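Local coordinates for protein methyltransferase (Streptococcus mutans, PDB 3LDF) that probably transfers methyl groups from S-adenosyl-L-methionine to RNA, and is caught here with the spent cofactor S-adenosyl-L-homocysteine bound, at residues 216-221 with 238-243; 271-276 with 311-316; 289-294 with 325-330. All blocks are in the same frame, centred on the assembly; numbering follows the deposited sequence.

Contact 1: 216-221 with 238-243. With SAH (S-adenosyl-L-homocysteine), chain B.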
# COMPACT_ATOMS: atom_id res chain seq x y z
N VAL A 216 -16.34 -2.73 17.40
CA VAL A 216 -15.73 -2.52 16.08
C VAL A 216 -16.03 -3.71 15.17
O VAL A 216 -15.82 -4.85 15.56
CB VAL A 216 -14.23 -2.31 16.20
CG1 VAL A 216 -13.57 -1.95 14.76
CG2 VAL A 216 -13.94 -1.16 17.22
N LEU A 217 -16.63 -3.44 13.99
CA LEU A 217 -16.68 -4.44 12.90
C LEU A 217 -15.57 -4.11 11.85
O LEU A 217 -15.48 -2.96 11.38
CB LEU A 217 -18.10 -4.43 12.26
CG LEU A 217 -18.34 -5.43 11.11
CD1 LEU A 217 -18.23 -6.91 11.56
CD2 LEU A 217 -19.73 -5.16 10.37
N ASN A 218 -14.72 -5.10 11.53
CA ASN A 218 -13.57 -4.97 10.59
C ASN A 218 -13.80 -5.87 9.40
O ASN A 218 -13.68 -7.08 9.53
CB ASN A 218 -12.27 -5.38 11.28
CG ASN A 218 -11.01 -5.10 10.43
OD1 ASN A 218 -11.06 -4.46 9.33
ND2 ASN A 218 -9.85 -5.60 10.94
N LEU A 219 -14.10 -5.29 8.24
CA LEU A 219 -14.51 -6.03 7.01
C LEU A 219 -13.33 -6.16 6.03
O LEU A 219 -12.57 -5.19 5.85
CB LEU A 219 -15.65 -5.27 6.32
CG LEU A 219 -16.95 -5.12 7.16
CD1 LEU A 219 -18.05 -4.33 6.43
CD2 LEU A 219 -17.53 -6.54 7.47
N PHE A 220 -13.23 -7.32 5.37
CA PHE A 220 -12.05 -7.75 4.56
C PHE A 220 -10.81 -7.68 5.42
O PHE A 220 -9.85 -7.03 5.03
CB PHE A 220 -11.86 -6.89 3.28
CG PHE A 220 -13.16 -6.68 2.47
CD1 PHE A 220 -13.43 -7.51 1.34
CD2 PHE A 220 -14.08 -5.70 2.82
CE1 PHE A 220 -14.58 -7.32 0.55
CE2 PHE A 220 -15.25 -5.49 2.03
CZ PHE A 220 -15.51 -6.33 0.91
N SER A 221 -10.87 -8.35 6.61
CA SER A 221 -9.90 -8.10 7.68
C SER A 221 -8.47 -8.56 7.37
O SER A 221 -7.50 -7.98 7.91
CB SER A 221 -10.39 -8.68 8.99
OG SER A 221 -10.73 -10.03 8.82
N THR A 238 -14.18 -6.60 19.28
CA THR A 238 -13.97 -6.52 17.82
C THR A 238 -14.50 -7.77 17.08
O THR A 238 -14.49 -8.87 17.60
CB THR A 238 -12.49 -6.30 17.43
OG1 THR A 238 -11.72 -7.45 17.84
CG2 THR A 238 -11.87 -5.02 18.14
N THR A 239 -14.94 -7.58 15.84
CA THR A 239 -15.35 -8.70 14.94
C THR A 239 -14.67 -8.50 13.61
O THR A 239 -14.83 -7.44 13.02
CB THR A 239 -16.87 -8.75 14.71
OG1 THR A 239 -17.46 -9.04 15.94
CG2 THR A 239 -17.30 -9.90 13.72
N SER A 240 -13.94 -9.54 13.15
CA SER A 240 -13.06 -9.46 12.00
C SER A 240 -13.54 -10.47 10.98
O SER A 240 -13.48 -11.67 11.25
CB SER A 240 -11.58 -9.78 12.38
OG SER A 240 -11.10 -8.96 13.46
N VAL A 241 -13.99 -9.99 9.81
CA VAL A 241 -14.61 -10.85 8.78
C VAL A 241 -13.77 -10.93 7.49
O VAL A 241 -13.53 -9.91 6.83
CB VAL A 241 -16.00 -10.27 8.36
CG1 VAL A 241 -16.71 -11.23 7.40
CG2 VAL A 241 -16.84 -10.03 9.59
N ASP A 242 -13.36 -12.15 7.11
CA ASP A 242 -12.59 -12.34 5.87
C ASP A 242 -13.00 -13.62 5.21
O ASP A 242 -13.39 -14.60 5.85
CB ASP A 242 -11.08 -12.35 6.18
CG ASP A 242 -10.23 -12.23 4.95
OD1 ASP A 242 -9.84 -11.10 4.59
OD2 ASP A 242 -9.99 -13.28 4.31
N LEU A 243 -12.95 -13.61 3.88
CA LEU A 243 -13.43 -14.77 3.13
C LEU A 243 -12.47 -15.96 3.32
O LEU A 243 -12.88 -17.07 3.22
CB LEU A 243 -13.53 -14.41 1.65
CG LEU A 243 -14.14 -15.44 0.73
CD1 LEU A 243 -15.64 -15.72 1.06
CD2 LEU A 243 -13.94 -14.98 -0.73
N SAH B . -7.91 -4.57 5.20
CA SAH B . -6.85 -5.63 5.19
CB SAH B . -6.21 -5.76 3.77
CG SAH B . -7.19 -6.40 2.72
SD SAH B . -6.39 -7.63 1.67
C SAH B . -5.92 -5.29 6.31
O SAH B . -6.23 -4.36 7.12
OXT SAH B . -4.83 -5.90 6.41
C5' SAH B . -7.84 -8.27 0.83
C4' SAH B . -8.63 -9.34 1.62
O4' SAH B . -10.01 -9.35 1.23
C3' SAH B . -8.15 -10.80 1.41
O3' SAH B . -7.85 -11.30 2.71
C2' SAH B . -9.34 -11.60 0.90
O2' SAH B . -9.48 -12.82 1.64
C1' SAH B . -10.53 -10.69 1.31
N9 SAH B . -11.78 -10.77 0.50
C8 SAH B . -11.92 -10.62 -0.87
N7 SAH B . -13.23 -10.69 -1.22
C5 SAH B . -13.95 -10.87 -0.08
C6 SAH B . -15.37 -11.00 0.29
N6 SAH B . -16.32 -10.96 -0.69
N1 SAH B . -15.70 -11.13 1.62
C2 SAH B . -14.76 -11.18 2.60
N3 SAH B . -13.45 -11.05 2.33
C4 SAH B . -12.99 -10.92 1.05
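Leu217 and Val241 meet methyl to methyl, CD1 of Leu217 lying 3.9 Å from CG2 of Val241, and the Leu217 side chain crosses that of Thr239 at a slant, its CD1 also touching Thr239 CG2. With CG anti to the backbone N, chi1 -179° carries CD1 of Leu217 over Thr239 and Val241. Leu219 runs beside Val241, pointing the same way. These branched side chains suit a sheet face covered by helix 272-281, where Tyr275 and Phe276 pack on them. On the other face, beside Val216 and Thr238, Asn218 and Ser240 reach Ser227 of helix 225-232 through ND2 and OG.

The strands run parallel, 14° apart, and are the outer members of a beta-alpha-beta unit linked by helix 225-232, the first such unit of a Rossmann-like methyltransferase. Asn218 bonds strand 238-242 through both its N and its O, the N donating to Thr239 O at 2.8 Å and the O accepting from Val241 N in a nearly straight bond.

At the C-terminal ends of the strands the cofactor takes over. The Asp242 carboxylate grips the ribose, OD1 accepting from O3' of S-adenosyl-L-homocysteine (SAH) at 2.7 Å and OD2 from O2' at 2.8 Å; an acidic residue matches this pair of hydroxyls. The Phe220 ring lies oblique to the adenine, its CD1 3.5 Å from SAH C4, while Phe220 O accepts a hydrogen bond from the amino N of SAH.

Contact 2: 271-276 with 311-316. With SAH (S-adenosyl-L-homocysteine), chain B.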
# COMPACT_ATOMS: atom_id res chain seq x y z
N ASP A 271 -17.92 -14.54 3.41
CA ASP A 271 -18.15 -13.47 2.42
C ASP A 271 -18.84 -12.24 3.07
O ASP A 271 -19.88 -12.37 3.77
CB ASP A 271 -18.94 -14.00 1.22
CG ASP A 271 -19.08 -12.95 0.07
OD1 ASP A 271 -19.31 -11.75 0.36
OD2 ASP A 271 -18.98 -13.34 -1.13
N VAL A 272 -18.26 -11.06 2.84
CA VAL A 272 -18.69 -9.82 3.46
C VAL A 272 -20.14 -9.53 3.12
O VAL A 272 -20.87 -9.18 4.02
CB VAL A 272 -17.70 -8.63 3.17
CG1 VAL A 272 -18.39 -7.25 3.20
CG2 VAL A 272 -16.54 -8.65 4.16
N PHE A 273 -20.56 -9.71 1.84
CA PHE A 273 -22.01 -9.64 1.46
C PHE A 273 -22.94 -10.63 2.22
O PHE A 273 -24.07 -10.26 2.61
CB PHE A 273 -22.21 -9.74 -0.09
CG PHE A 273 -21.47 -8.64 -0.84
CD1 PHE A 273 -22.03 -7.36 -0.95
CD2 PHE A 273 -20.18 -8.87 -1.35
CE1 PHE A 273 -21.31 -6.30 -1.59
CE2 PHE A 273 -19.48 -7.83 -2.00
CZ PHE A 273 -20.07 -6.55 -2.12
N ASP A 274 -22.48 -11.86 2.46
CA ASP A 274 -23.21 -12.76 3.38
C ASP A 274 -23.17 -12.23 4.83
O ASP A 274 -24.14 -12.38 5.55
CB ASP A 274 -22.71 -14.21 3.33
CG ASP A 274 -22.90 -14.84 1.95
OD1 ASP A 274 -23.78 -14.38 1.20
OD2 ASP A 274 -22.14 -15.78 1.60
N TYR A 275 -22.07 -11.60 5.24
CA TYR A 275 -22.01 -11.13 6.62
C TYR A 275 -23.08 -10.06 6.87
O TYR A 275 -23.75 -10.09 7.92
CB TYR A 275 -20.62 -10.64 7.06
CG TYR A 275 -20.64 -10.45 8.56
CD1 TYR A 275 -20.47 -11.54 9.41
CD2 TYR A 275 -20.89 -9.20 9.13
CE1 TYR A 275 -20.52 -11.40 10.83
CE2 TYR A 275 -20.93 -9.04 10.57
CZ TYR A 275 -20.76 -10.14 11.39
OH TYR A 275 -20.86 -10.03 12.77
N PHE A 276 -23.24 -9.13 5.91
CA PHE A 276 -24.26 -8.06 6.03
C PHE A 276 -25.65 -8.66 6.24
O PHE A 276 -26.40 -8.19 7.11
CB PHE A 276 -24.33 -7.15 4.78
CG PHE A 276 -23.16 -6.18 4.64
CD1 PHE A 276 -22.80 -5.33 5.69
CD2 PHE A 276 -22.47 -6.08 3.42
CE1 PHE A 276 -21.73 -4.39 5.53
CE2 PHE A 276 -21.41 -5.16 3.25
CZ PHE A 276 -21.05 -4.32 4.30
N HIS A 311 -20.03 1.56 -3.38
CA HIS A 311 -21.29 2.12 -2.86
C HIS A 311 -22.11 1.07 -2.10
O HIS A 311 -22.68 1.39 -1.06
CB HIS A 311 -22.19 2.75 -3.94
CG HIS A 311 -22.73 1.79 -4.95
ND1 HIS A 311 -24.01 1.24 -4.87
CD2 HIS A 311 -22.20 1.31 -6.10
CE1 HIS A 311 -24.22 0.45 -5.90
NE2 HIS A 311 -23.14 0.48 -6.67
N LYS A 312 -22.13 -0.17 -2.61
CA LYS A 312 -22.83 -1.28 -1.92
C LYS A 312 -22.40 -1.52 -0.45
O LYS A 312 -23.26 -1.77 0.42
CB LYS A 312 -22.79 -2.56 -2.74
CG LYS A 312 -23.36 -2.36 -4.16
CD LYS A 312 -23.68 -3.66 -4.81
CE LYS A 312 -22.50 -4.27 -5.48
NZ LYS A 312 -22.92 -5.35 -6.46
N LEU A 313 -21.08 -1.45 -0.19
CA LEU A 313 -20.52 -1.64 1.15
C LEU A 313 -20.96 -0.55 2.13
O LEU A 313 -21.28 -0.83 3.31
CB LEU A 313 -18.99 -1.74 1.13
CG LEU A 313 -18.38 -2.78 0.17
CD1 LEU A 313 -16.86 -2.51 -0.03
CD2 LEU A 313 -18.68 -4.29 0.59
N ILE A 314 -21.00 0.69 1.65
CA ILE A 314 -21.48 1.80 2.46
C ILE A 314 -22.98 1.64 2.76
O ILE A 314 -23.41 1.67 3.92
CB ILE A 314 -21.26 3.13 1.75
CG1 ILE A 314 -19.75 3.34 1.51
CG2 ILE A 314 -21.98 4.28 2.54
CD1 ILE A 314 -18.92 3.71 2.81
N ARG A 315 -23.76 1.45 1.71
CA ARG A 315 -25.19 1.23 1.84
C ARG A 315 -25.50 0.12 2.87
O ARG A 315 -26.27 0.35 3.81
CB ARG A 315 -25.82 0.91 0.49
CG ARG A 315 -27.35 1.08 0.52
CD ARG A 315 -28.09 0.46 -0.69
NE ARG A 315 -27.32 -0.65 -1.31
CZ ARG A 315 -27.51 -1.96 -1.09
NH1 ARG A 315 -28.48 -2.38 -0.26
NH2 ARG A 315 -26.73 -2.85 -1.71
N GLN A 316 -24.89 -1.05 2.75
CA GLN A 316 -25.23 -2.13 3.67
C GLN A 316 -24.60 -1.97 5.05
O GLN A 316 -25.22 -2.32 6.03
CB GLN A 316 -24.97 -3.52 3.07
CG GLN A 316 -25.76 -3.71 1.79
CD GLN A 316 -25.62 -5.09 1.25
OE1 GLN A 316 -26.25 -6.05 1.75
NE2 GLN A 316 -24.81 -5.23 0.20
N SAH B . -7.91 -4.57 5.20
CA SAH B . -6.85 -5.63 5.19
CB SAH B . -6.21 -5.76 3.77
CG SAH B . -7.19 -6.40 2.72
SD SAH B . -6.39 -7.63 1.67
C SAH B . -5.92 -5.29 6.31
O SAH B . -6.23 -4.36 7.12
OXT SAH B . -4.83 -5.90 6.41
C5' SAH B . -7.84 -8.27 0.83
C4' SAH B . -8.63 -9.34 1.62
O4' SAH B . -10.01 -9.35 1.23
C3' SAH B . -8.15 -10.80 1.41
O3' SAH B . -7.85 -11.30 2.71
C2' SAH B . -9.34 -11.60 0.90
O2' SAH B . -9.48 -12.82 1.64
C1' SAH B . -10.53 -10.69 1.31
N9 SAH B . -11.78 -10.77 0.50
C8 SAH B . -11.92 -10.62 -0.87
N7 SAH B . -13.23 -10.69 -1.22
C5 SAH B . -13.95 -10.87 -0.08
C6 SAH B . -15.37 -11.00 0.29
N6 SAH B . -16.32 -10.96 -0.69
N1 SAH B . -15.70 -11.13 1.62
C2 SAH B . -14.76 -11.18 2.60
N3 SAH B . -13.45 -11.05 2.33
C4 SAH B . -12.99 -10.92 1.05
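Phe276, Phe273 and Leu313 form the heart of an apolar helix-helix contact, in which helices 272-281 and 306-319 lie next to each other on one face of the methyltransferase sheet. The two segments run 22° apart with axes 10.9 Å from each other, a wide spacing that large side chains have to bridge.

Phe276 receives Gln316 over one ring face: CB of Gln316 stands 3.6 Å from the ring centroid, only 15° off the normal, a CH-pi contact. The glutamine chain then extends beyond CG, and its amide is turned 35° from the Phe276 ring plane. At the in-plane edge of that same ring sits Leu313 CD2, 3.9 Å from CE2 of Phe276. A flat aromatic thus serves both neighbours, offering its face to one and its rim to the other.

Leu313 CD2 is shared further, approaching CZ of Phe273 at 3.8 Å and CG1 of Val272 at 4.0 Å; one methyl thus touches three side chains. The edge of the Phe273 ring meets NE2 of Gln316 in its plane, while CB of Lys312 borders the same rim. Lysine fits this margin because its ammonium group runs on to a salt bridge with Glu302.

The N-terminus of helix 272-281 faces the cofactor. Asp271, its N-cap, accepts a weak capping bond from Phe273 N through OD1, and the same oxygen takes a weak hydrogen bond from SAH N6. Val272 N donates to SAH N1 at 2.8 Å, so an acidic side chain followed by a backbone N-H reads the adenine edge, as is characteristic of the adenine pocket in Rossmann-like methyltransferases.

Contact 3: 289-294 with 325-330. With SAH (S-adenosyl-L-homocysteine), chain B.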
# COMPACT_ATOMS: atom_id res chain seq x y z
N ILE A 289 -17.36 0.80 11.94
CA ILE A 289 -17.22 -0.18 10.88
C ILE A 289 -16.01 0.16 9.95
O ILE A 289 -15.98 1.20 9.31
CB ILE A 289 -18.47 -0.31 10.05
CG1 ILE A 289 -19.67 -0.57 10.99
CG2 ILE A 289 -18.29 -1.46 8.90
CD1 ILE A 289 -20.97 -0.93 10.30
N ILE A 290 -15.02 -0.71 9.89
CA ILE A 290 -13.84 -0.38 9.10
C ILE A 290 -14.04 -1.18 7.81
O ILE A 290 -14.34 -2.38 7.89
CB ILE A 290 -12.55 -0.81 9.84
CG1 ILE A 290 -12.37 -0.04 11.17
CG2 ILE A 290 -11.36 -0.71 8.93
CD1 ILE A 290 -11.35 -0.67 12.12
N ILE A 291 -13.95 -0.50 6.66
CA ILE A 291 -14.16 -1.14 5.37
C ILE A 291 -12.87 -0.99 4.49
O ILE A 291 -12.42 0.16 4.17
CB ILE A 291 -15.35 -0.51 4.61
CG1 ILE A 291 -16.60 -0.35 5.53
CG2 ILE A 291 -15.65 -1.38 3.38
CD1 ILE A 291 -17.84 0.15 4.82
N ASP A 292 -12.28 -2.11 4.08
CA ASP A 292 -11.00 -2.00 3.34
C ASP A 292 -10.85 -3.16 2.39
O ASP A 292 -10.07 -4.05 2.62
CB ASP A 292 -9.83 -1.92 4.32
CG ASP A 292 -8.51 -1.61 3.65
OD1 ASP A 292 -8.48 -0.81 2.68
OD2 ASP A 292 -7.48 -2.17 4.11
N PRO A 293 -11.57 -3.13 1.26
CA PRO A 293 -11.52 -4.29 0.40
C PRO A 293 -10.29 -4.26 -0.53
O PRO A 293 -9.65 -3.21 -0.64
CB PRO A 293 -12.79 -4.13 -0.45
CG PRO A 293 -12.95 -2.65 -0.64
CD PRO A 293 -12.49 -2.09 0.75
N PRO A 294 -9.98 -5.40 -1.21
CA PRO A 294 -8.99 -5.32 -2.27
C PRO A 294 -9.60 -4.55 -3.47
O PRO A 294 -10.86 -4.37 -3.54
CB PRO A 294 -8.79 -6.80 -2.67
CG PRO A 294 -10.17 -7.40 -2.44
CD PRO A 294 -10.77 -6.64 -1.27
N GLY A 325 -22.61 6.49 14.84
CA GLY A 325 -21.48 5.62 14.53
C GLY A 325 -20.49 6.25 13.56
O GLY A 325 -20.78 7.29 12.98
N LEU A 326 -19.34 5.61 13.41
CA LEU A 326 -18.24 6.02 12.52
C LEU A 326 -17.98 4.93 11.46
O LEU A 326 -17.96 3.73 11.77
CB LEU A 326 -16.94 6.23 13.28
CG LEU A 326 -16.74 7.40 14.26
CD1 LEU A 326 -15.28 7.33 14.83
CD2 LEU A 326 -16.99 8.80 13.59
N ILE A 327 -17.87 5.37 10.21
CA ILE A 327 -17.37 4.49 9.14
C ILE A 327 -15.94 4.92 8.88
O ILE A 327 -15.68 6.09 8.71
CB ILE A 327 -18.25 4.57 7.86
CG1 ILE A 327 -19.64 3.95 8.13
CG2 ILE A 327 -17.64 3.77 6.67
CD1 ILE A 327 -20.65 4.12 6.97
N ILE A 328 -15.02 3.97 8.86
CA ILE A 328 -13.67 4.19 8.32
C ILE A 328 -13.60 3.50 6.92
O ILE A 328 -13.54 2.27 6.85
CB ILE A 328 -12.59 3.64 9.35
CG1 ILE A 328 -12.81 4.34 10.72
CG2 ILE A 328 -11.15 3.80 8.80
CD1 ILE A 328 -11.80 4.02 11.81
N ALA A 329 -13.68 4.29 5.85
CA ALA A 329 -13.71 3.84 4.45
C ALA A 329 -12.35 4.00 3.82
O ALA A 329 -11.88 5.15 3.56
CB ALA A 329 -14.78 4.64 3.64
N SER A 330 -11.68 2.87 3.64
CA SER A 330 -10.32 2.84 3.10
C SER A 330 -10.33 2.17 1.72
O SER A 330 -11.16 1.30 1.49
CB SER A 330 -9.48 1.99 4.05
OG SER A 330 -8.18 1.78 3.53
N SAH B . -7.91 -4.57 5.20
CA SAH B . -6.85 -5.63 5.19
CB SAH B . -6.21 -5.76 3.77
CG SAH B . -7.19 -6.40 2.72
SD SAH B . -6.39 -7.63 1.67
C SAH B . -5.92 -5.29 6.31
O SAH B . -6.23 -4.36 7.12
OXT SAH B . -4.83 -5.90 6.41
C5' SAH B . -7.84 -8.27 0.83
C4' SAH B . -8.63 -9.34 1.62
O4' SAH B . -10.01 -9.35 1.23
C3' SAH B . -8.15 -10.80 1.41
O3' SAH B . -7.85 -11.30 2.71
C2' SAH B . -9.34 -11.60 0.90
O2' SAH B . -9.48 -12.82 1.64
C1' SAH B . -10.53 -10.69 1.31
N9 SAH B . -11.78 -10.77 0.50
C8 SAH B . -11.92 -10.62 -0.87
N7 SAH B . -13.23 -10.69 -1.22
C5 SAH B . -13.95 -10.87 -0.08
C6 SAH B . -15.37 -11.00 0.29
N6 SAH B . -16.32 -10.96 -0.69
N1 SAH B . -15.70 -11.13 1.62
C2 SAH B . -14.76 -11.18 2.60
N3 SAH B . -13.45 -11.05 2.33
C4 SAH B . -12.99 -10.92 1.05
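Asp292 and Ser330 meet at the C-terminal ends of two neighbouring parallel strands, 289-291 and 325-330, in the Rossmann-like sheet of the methyltransferase, where the ends of the strands open onto the cofactor. The aspartate can be followed outward. Its CB lies 3.9 Å from CB of Ser330 on one hand and near the amino N of SAH on the other. With CG anti to the backbone N (chi1 -171°), the carboxylate carbon comes between the serine hydroxyl and the cofactor amine, and the two oxygens divide the work. OD1 accepts from Ser330 OG at 2.7 Å, the hydroxyl arriving from well above the carboxylate plane. OD2 accepts from the amino N of SAH, and Gln199 NE2 supplies it with another hydrogen bond. An acidic residue is apt here, since the amino group of the cofactor is probably positively charged, and serine is small enough to fit beside the carboxylate, and its hydroxyl bond probably limits rotation of that group.

Behind this site the strands, 11° apart, are joined by a regular parallel ladder. Ile291 turns both its N and its O to strand 325-330, the N bonding to Ile328 O in a nearly straight bond of 2.8 Å and the O to Ser330 N. Isoleucine suits the buried strands: Ile290 and Ile328 lie side by side on one face, whereas Ile291 and Ile327 cross on the other, beneath helix 306-319. Where the first strand has ended, Pro293 has no N-H to continue the ladder, and its CD rests 3.7 Å from Ser330 O.

In the fold
All three contacts border the same SAH molecule, their centres about 10 to 12 Å apart. Contacts 1 and 3 belong to the same sheet: strands 215-219 and 286-291 are neighbours, with Leu217 O 2.7 Å from Ile290 N. Contact 2 lies across one face of that sheet, where Leu219 CD1 touches Phe276 CZ at 3.7 Å and Leu313 CD1 touches Ile291 CG2 at 3.8 Å. The hydrogen bonds to the ligand are divided: contact 1 takes the ribose, contact 2 the adenine edge, and contacts 1 and 3 share the amino group. Phe220 also joins contacts 1 and 3, its CG 3.6 Å from Pro293 CA. Arg246 adds a further hydrogen bond to SAH.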